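Local coordinates for protein isomaltodextranase (Arthrobacter globiformis, PDB 5AWO) that hydrolyses (1->6)-alpha-D-glucosidic linkages in polysaccharides such as dextran, releasing successive isomaltose units from the non-reducing chain ends, at residues 32-37 and 549-554; 319-324 and 345-350; 536-541 and 568-573. One frame throughout, in Å; residues are numbered along the deposited sequence. Where two conformers were deposited one is given.

Interaction 1. Residues 32-37 and 549-554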
# COMPACT_ATOMS: atom_id res chain seq x y z
N THR A 32 -6.71 0.52 -3.69
CA THR A 32 -5.45 0.06 -4.22
C THR A 32 -5.40 0.10 -5.74
O THR A 32 -4.33 0.17 -6.34
CB THR A 32 -5.09 -1.36 -3.76
OG1 THR A 32 -6.10 -2.27 -4.21
CG2 THR A 32 -4.93 -1.42 -2.25
N ARG A 33 -6.56 0.02 -6.39
CA ARG A 33 -6.58 0.11 -7.85
C ARG A 33 -6.41 1.51 -8.40
O ARG A 33 -5.95 1.68 -9.53
CB ARG A 33 -7.91 -0.48 -8.35
CG ARG A 33 -8.05 -1.96 -8.06
CD ARG A 33 -9.47 -2.48 -8.34
NE ARG A 33 -9.84 -2.30 -9.74
CZ ARG A 33 -9.51 -3.14 -10.71
NH1 ARG A 33 -8.80 -4.24 -10.48
NH2 ARG A 33 -9.85 -2.85 -11.96
N SER A 34 -6.78 2.52 -7.61
CA SER A 34 -6.83 3.90 -8.10
C SER A 34 -5.51 4.67 -7.96
O SER A 34 -5.40 5.75 -8.55
CB SER A 34 -7.93 4.73 -7.41
OG SER A 34 -9.21 4.19 -7.69
N GLY A 35 -4.55 4.14 -7.23
CA GLY A 35 -3.31 4.90 -7.04
C GLY A 35 -2.57 4.53 -5.78
O GLY A 35 -2.61 3.40 -5.28
N ALA A 36 -1.91 5.57 -5.27
CA ALA A 36 -1.03 5.48 -4.12
C ALA A 36 -1.78 5.73 -2.82
O ALA A 36 -3.00 5.93 -2.79
CB ALA A 36 0.09 6.48 -4.28
N GLY A 37 -1.06 5.65 -1.71
CA GLY A 37 -1.66 5.86 -0.41
C GLY A 37 -2.21 7.27 -0.23
O GLY A 37 -1.87 8.20 -0.98
N GLU A 549 -10.59 -2.99 -17.18
CA GLU A 549 -11.58 -2.63 -16.19
C GLU A 549 -11.40 -1.17 -15.76
O GLU A 549 -10.27 -0.62 -15.85
CB GLU A 549 -11.44 -3.50 -14.94
CG GLU A 549 -11.77 -4.97 -15.16
CD GLU A 549 -11.58 -5.85 -13.93
OE1 GLU A 549 -11.03 -5.35 -12.90
OE2 GLU A 549 -11.95 -7.04 -13.96
N LYS A 550 -12.48 -0.59 -15.27
CA LYS A 550 -12.39 0.71 -14.62
C LYS A 550 -11.79 0.48 -13.24
O LYS A 550 -11.65 -0.67 -12.80
CB LYS A 550 -13.76 1.37 -14.47
CG LYS A 550 -14.52 1.56 -15.77
CD LYS A 550 -15.87 2.18 -15.49
CE LYS A 550 -15.80 3.69 -15.32
NZ LYS A 550 -15.52 4.41 -16.60
N ALA A 551 -11.45 1.56 -12.55
CA ALA A 551 -10.90 1.46 -11.19
C ALA A 551 -11.84 0.74 -10.23
O ALA A 551 -11.38 0.01 -9.34
CB ALA A 551 -10.52 2.82 -10.65
N ASP A 552 -13.16 0.86 -10.45
CA ASP A 552 -14.15 0.17 -9.61
C ASP A 552 -14.40 -1.31 -9.97
O ASP A 552 -15.31 -1.94 -9.42
CB ASP A 552 -15.48 0.96 -9.55
CG ASP A 552 -16.37 0.71 -10.74
OD1 ASP A 552 -15.89 0.19 -11.77
OD2 ASP A 552 -17.58 1.06 -10.60
N ARG A 553 -13.58 -1.83 -10.88
CA ARG A 553 -13.59 -3.24 -11.36
C ARG A 553 -14.59 -3.49 -12.49
O ARG A 553 -14.56 -4.58 -13.05
CB ARG A 553 -13.81 -4.28 -10.24
CG ARG A 553 -12.71 -4.30 -9.18
CD ARG A 553 -13.11 -5.22 -8.04
NE ARG A 553 -14.33 -4.73 -7.43
CZ ARG A 553 -14.43 -3.61 -6.73
NH1 ARG A 553 -13.35 -2.84 -6.51
NH2 ARG A 553 -15.61 -3.26 -6.22
N SER A 554 -15.39 -2.50 -12.85
CA SER A 554 -16.36 -2.67 -13.96
C SER A 554 -15.63 -3.09 -15.22
O SER A 554 -14.63 -2.49 -15.62
CB SER A 554 -17.10 -1.36 -14.22
OG SER A 554 -17.90 -0.92 -13.10
O HOH W 1 -7.77 -5.67 -12.97
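With CG anti to its carbonyl carbon (chi1 -65°) and the chain bent at chi3, Arg33 sends its guanidinium from the last turn of helix 30-34 into the hairpin loop 549-554, where Ala551, Lys550 and Glu549 receive it. NE donates to Ala551 O at 2.8 Å from well above the carbonyl plane, while NH2 gives a straighter bond to Lys550 O (2.9 Å, 165° at the hydrogen). Both oxygens lie close to the guanidinium plane. NH2 also forms a salt bridge with Glu549 OE1 at 2.9 Å; OE1 lies oblique to the guanidinium, and the two planes are 48° apart. Water 1 links NH1 to the same OE1, and NH1 bonds Asn28 as well. Over one face of the group lies CG of Arg553, 3.5 Å from Arg33 NE; the charged end of Arg553 turns off to a salt bridge with Glu239. Beside this, Ala551 CB touches Ser34 OG, whose hydrogen bond goes to Val30 O. Lys550 O closes the type I turn 550-553 by accepting from Arg553 N and takes Arg33 NH2 on the opposite face of its plane. One arginine thus joins the catalytic-domain side to the CBM35 beta-sandwich, bonding two turn carbonyls at once, and the carboxylate of Glu549 probably offsets its charge in part.

Interaction 2. Residues 319-324 and 345-350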
# COMPACT_ATOMS: atom_id res chain seq x y z
N ARG A 319 8.04 12.44 10.51
CA ARG A 319 8.28 13.33 11.66
C ARG A 319 9.44 14.28 11.24
O ARG A 319 10.63 14.04 11.50
CB ARG A 319 8.60 12.53 12.91
CG ARG A 319 7.51 11.53 13.33
CD ARG A 319 7.70 11.02 14.76
NE ARG A 319 7.51 12.13 15.66
CZ ARG A 319 8.03 12.27 16.88
NH1 ARG A 319 8.68 11.28 17.49
NH2 ARG A 319 7.84 13.41 17.50
N ALA A 320 9.09 15.28 10.45
CA ALA A 320 10.14 16.07 9.75
C ALA A 320 11.14 16.68 10.71
O ALA A 320 12.36 16.70 10.44
CB ALA A 320 9.52 17.15 8.89
N SER A 321 10.66 17.20 11.83
CA SER A 321 11.50 17.90 12.82
C SER A 321 12.46 16.98 13.55
O SER A 321 13.38 17.44 14.23
CB SER A 321 10.64 18.59 13.87
OG SER A 321 10.15 17.64 14.80
N THR A 322 12.26 15.67 13.44
CA THR A 322 13.15 14.72 14.11
C THR A 322 14.43 14.41 13.35
O THR A 322 15.29 13.72 13.88
CB THR A 322 12.45 13.39 14.43
OG1 THR A 322 12.16 12.65 13.23
CG2 THR A 322 11.17 13.63 15.23
N PHE A 323 14.51 14.84 12.10
CA PHE A 323 15.70 14.64 11.28
C PHE A 323 16.72 15.74 11.51
O PHE A 323 16.39 16.80 12.04
CB PHE A 323 15.32 14.49 9.80
CG PHE A 323 14.59 13.18 9.52
CD1 PHE A 323 13.22 13.05 9.74
CD2 PHE A 323 15.30 12.07 9.12
CE1 PHE A 323 12.60 11.81 9.54
CE2 PHE A 323 14.68 10.86 8.92
CZ PHE A 323 13.33 10.72 9.12
N ALA A 324 17.94 15.50 11.05
CA ALA A 324 19.11 16.32 11.38
C ALA A 324 19.36 17.40 10.35
O ALA A 324 20.12 18.33 10.62
CB ALA A 324 20.32 15.44 11.53
N ILE A 345 1.72 12.94 7.74
CA ILE A 345 2.43 13.92 8.55
C ILE A 345 2.11 13.68 10.02
O ILE A 345 0.93 13.55 10.37
CB ILE A 345 1.98 15.35 8.22
CG1 ILE A 345 2.24 15.69 6.75
CG2 ILE A 345 2.71 16.38 9.08
CD1 ILE A 345 1.56 16.96 6.29
N ALA A 346 3.14 13.59 10.87
CA ALA A 346 2.96 13.53 12.32
C ALA A 346 3.51 14.75 13.05
O ALA A 346 3.28 14.87 14.25
CB ALA A 346 3.52 12.25 12.91
N ASP A 347 4.23 15.64 12.39
CA ASP A 347 4.57 16.91 13.05
C ASP A 347 3.29 17.57 13.53
O ASP A 347 2.32 17.69 12.77
CB ASP A 347 5.26 17.86 12.07
CG ASP A 347 6.54 17.27 11.53
OD1 ASP A 347 6.48 16.43 10.59
OD2 ASP A 347 7.61 17.66 12.06
N THR A 348 3.31 18.04 14.77
CA THR A 348 2.24 18.88 15.28
C THR A 348 2.51 20.34 14.90
O THR A 348 3.58 20.68 14.38
CB THR A 348 2.19 18.85 16.82
OG1 THR A 348 3.39 19.45 17.31
CG2 THR A 348 2.07 17.44 17.38
N TYR A 349 1.55 21.22 15.20
CA TYR A 349 1.69 22.66 14.94
C TYR A 349 2.88 23.22 15.71
O TYR A 349 3.52 24.18 15.24
CB TYR A 349 0.38 23.42 15.24
CG TYR A 349 0.00 23.56 16.70
CD1 TYR A 349 0.40 24.67 17.45
CD2 TYR A 349 -0.81 22.61 17.31
CE1 TYR A 349 0.05 24.77 18.79
CE2 TYR A 349 -1.19 22.73 18.63
CZ TYR A 349 -0.77 23.82 19.36
OH TYR A 349 -1.14 23.92 20.69
N GLN A 350 3.23 22.64 16.85
CA GLN A 350 4.41 23.11 17.60
C GLN A 350 5.72 22.60 17.02
O GLN A 350 6.74 23.28 17.13
CB GLN A 350 4.38 22.70 19.06
CG GLN A 350 3.20 23.26 19.83
CD GLN A 350 2.11 22.25 20.02
OE1 GLN A 350 1.89 21.38 19.16
NE2 GLN A 350 1.44 22.32 21.16
O HOH W 2 6.42 14.61 15.05
O HOH W 3 8.48 15.92 13.94
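The chain just beyond strand 343-345 comes alongside the start of the 3-10 turn 320-322, the alpha carbons of Arg319 and Asp347 being 5.3 Å apart. Asp347 makes the polar contact: with CG anti to its carbonyl carbon (chi1 -60°), its carboxylate reaches over to two successive amides of the turn. OD1 accepts from Ala320 N at 2.9 Å and OD2 from Ser321 N at 3.1 Å, each through its syn lone pair and with nearly equal N-H...O angles of 158° and 159°. An asparagine in place of this aspartate would probably leave one of the two turn amides without its acceptor, since its NH2 group cannot accept. The methyl of Ala320 sits against the same carboxylate, its CB 3.6 Å from Asp347 OD1. Tyr359 OH brings OD1 a further hydrogen bond, and water 3 donates to OD2 while also bonding Ser321 OG. Alongside, Arg319 CG rests on Ala346 CB at 4.1 Å; farther out, Arg319 NE donates to water 2, which returns a weak bond to Ala346 O, and NH1 bonds Asp271 O. The contact ties together the segments that follow the seventh and eighth strands of the TIM barrel. Because both carboxylate oxygens accept N-H bonds in this buried place, Asp347 is likely to stay ionised, its charge probably stabilised by the two N-H groups at the start of the 3-10 turn.

Interaction 3. Residues 536-541 and 568-573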
# COMPACT_ATOMS: atom_id res chain seq x y z
N ASN A 536 7.72 -18.03 -25.02
CA ASN A 536 6.94 -19.26 -24.82
C ASN A 536 7.60 -20.40 -25.58
O ASN A 536 7.45 -20.50 -26.79
CB ASN A 536 5.51 -19.10 -25.35
CG ASN A 536 4.77 -20.43 -25.48
OD1 ASN A 536 5.12 -21.41 -24.85
ND2 ASN A 536 3.75 -20.45 -26.31
N ALA A 537 8.33 -21.23 -24.85
CA ALA A 537 8.96 -22.42 -25.42
C ALA A 537 8.36 -23.66 -24.79
O ALA A 537 9.07 -24.59 -24.46
CB ALA A 537 10.47 -22.39 -25.20
N THR A 538 7.05 -23.65 -24.61
CA THR A 538 6.34 -24.82 -24.09
C THR A 538 6.19 -25.93 -25.14
O THR A 538 5.83 -27.05 -24.79
CB THR A 538 4.94 -24.48 -23.59
OG1 THR A 538 4.19 -23.86 -24.64
CG2 THR A 538 5.01 -23.55 -22.35
N GLY A 539 6.41 -25.59 -26.41
CA GLY A 539 6.24 -26.54 -27.52
C GLY A 539 4.89 -26.44 -28.20
O GLY A 539 4.57 -27.24 -29.07
N ASP A 540 4.08 -25.46 -27.80
CA ASP A 540 2.73 -25.29 -28.33
C ASP A 540 2.26 -23.86 -28.04
O ASP A 540 2.87 -23.15 -27.23
CB ASP A 540 1.80 -26.33 -27.69
CG ASP A 540 0.57 -26.66 -28.54
OD1 ASP A 540 0.24 -25.93 -29.50
OD2 ASP A 540 -0.10 -27.66 -28.20
N THR A 541 1.20 -23.43 -28.73
CA THR A 541 0.57 -22.15 -28.45
C THR A 541 0.19 -22.11 -26.96
O THR A 541 -0.30 -23.10 -26.39
CB THR A 541 -0.69 -21.93 -29.33
OG1 THR A 541 -0.31 -21.90 -30.72
CG2 THR A 541 -1.38 -20.61 -29.00
N ALA A 568 11.17 -21.26 -30.39
CA ALA A 568 12.14 -22.34 -30.31
C ALA A 568 12.74 -22.54 -28.93
O ALA A 568 12.93 -23.67 -28.49
CB ALA A 568 13.26 -22.11 -31.32
N THR A 569 13.08 -21.44 -28.26
CA THR A 569 13.75 -21.54 -26.98
C THR A 569 13.17 -20.47 -26.07
O THR A 569 12.52 -19.55 -26.53
CB THR A 569 15.26 -21.30 -27.11
OG1 THR A 569 15.49 -19.93 -27.44
CG2 THR A 569 15.89 -22.21 -28.21
N TRP A 570 13.40 -20.63 -24.78
CA TRP A 570 13.00 -19.63 -23.80
C TRP A 570 13.76 -18.30 -23.95
O TRP A 570 13.29 -17.29 -23.43
CB TRP A 570 13.13 -20.19 -22.38
CG TRP A 570 11.99 -21.12 -22.01
CD1 TRP A 570 12.07 -22.47 -21.81
CD2 TRP A 570 10.61 -20.77 -21.84
NE1 TRP A 570 10.83 -22.98 -21.52
CE2 TRP A 570 9.91 -21.97 -21.54
CE3 TRP A 570 9.89 -19.57 -21.92
CZ2 TRP A 570 8.53 -21.99 -21.30
CZ3 TRP A 570 8.54 -19.59 -21.68
CH2 TRP A 570 7.87 -20.79 -21.37
N ASP A 571 14.89 -18.31 -24.67
CA ASP A 571 15.65 -17.08 -25.04
C ASP A 571 15.11 -16.35 -26.28
O ASP A 571 15.66 -15.32 -26.67
CB ASP A 571 17.11 -17.43 -25.39
CG ASP A 571 17.89 -17.95 -24.23
OD1 ASP A 571 17.31 -18.10 -23.13
OD2 ASP A 571 19.09 -18.24 -24.43
N THR A 572 14.08 -16.89 -26.92
CA THR A 572 13.45 -16.26 -28.05
C THR A 572 12.24 -15.44 -27.60
O THR A 572 11.41 -15.95 -26.85
CB THR A 572 12.98 -17.33 -29.08
OG1 THR A 572 14.03 -18.27 -29.29
CG2 THR A 572 12.61 -16.70 -30.39
N TRP A 573 12.13 -14.22 -28.11
CA TRP A 573 11.04 -13.32 -27.77
C TRP A 573 10.23 -12.96 -29.01
O TRP A 573 10.79 -12.71 -30.09
CB TRP A 573 11.60 -12.04 -27.08
CG TRP A 573 12.37 -12.38 -25.82
CD1 TRP A 573 13.66 -12.74 -25.73
CD2 TRP A 573 11.85 -12.41 -24.48
NE1 TRP A 573 14.00 -13.02 -24.42
CE2 TRP A 573 12.90 -12.81 -23.63
CE3 TRP A 573 10.60 -12.15 -23.91
CZ2 TRP A 573 12.74 -12.96 -22.25
CZ3 TRP A 573 10.44 -12.30 -22.55
CH2 TRP A 573 11.50 -12.70 -21.74
O HOH W 4 9.96 -18.18 -26.39
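Apolar contact centres on the indole of Trp570, over which Ala537 lies. Its CB stands 3.5 Å from the centroid of the five-membered ring and only 1° off the ring normal, a CH-pi contact set squarely on the face. The same methyl meets the backbone at the Thr569-Trp570 peptide, 3.4 Å from Trp570 N. Beyond it the main chain runs across the six-membered ring: Ala537 N lies 3.4 Å above the plane toward the rim, and Asn536 CA is 3.5 Å from Trp570 CZ3. Thr538 adds CG2 near CZ2, its methyl anti to its own carbonyl carbon. With CG anti to its carbonyl carbon (chi1 -78°), Trp570 carries its ring away from its own turn and against residues 536-538, while its indole also meets the ring of His493.

The polar link between the segments runs through water 4, which accepts from Asn536 N and donates to Thr569 O and Thr572 O, gripped by three backbone atoms.

Within each loop, side-chain bonds fix the shape. Asn536 OD1 takes Thr538 N at 3.0 Å and Thr538 OG1 at 2.6 Å, the hydroxyl lying in the carbonyl plane on a lone pair; Asn536 ND2 donates to Asp540 O and also to Phe564 O. In the other loop Thr569 and Thr572 join their hydroxyls across a type I turn.

Asn536 and Thr538 thus form an Asx turn in the connection between strands 526-535 and 542-549, packed against the loop before strand 574-582, two neighbouring strand connections at one end of the jelly-roll beta-sandwich of the CBM35 module.

Interactions 1 and 3 both involve the CBM35 module but lie far apart, their centres 33 Å from each other and their nearest atoms about 23 Å. Strand 542-549 leads from loop 536-541 of interaction 3 directly to loop 549-554 of interaction 1, so the two contacts engage successive strand connections, one facing the catalytic domain and the other remote from it. Interaction 2 belongs to the barrel itself, about 11 Å from interaction 1 at the nearest atoms and 39 Å from interaction 3. Of the three, interaction 1 alone approaches an annotated catalytic residue: the Arg33 side chain is about 8 Å from that of Asp262, the likely proton donor.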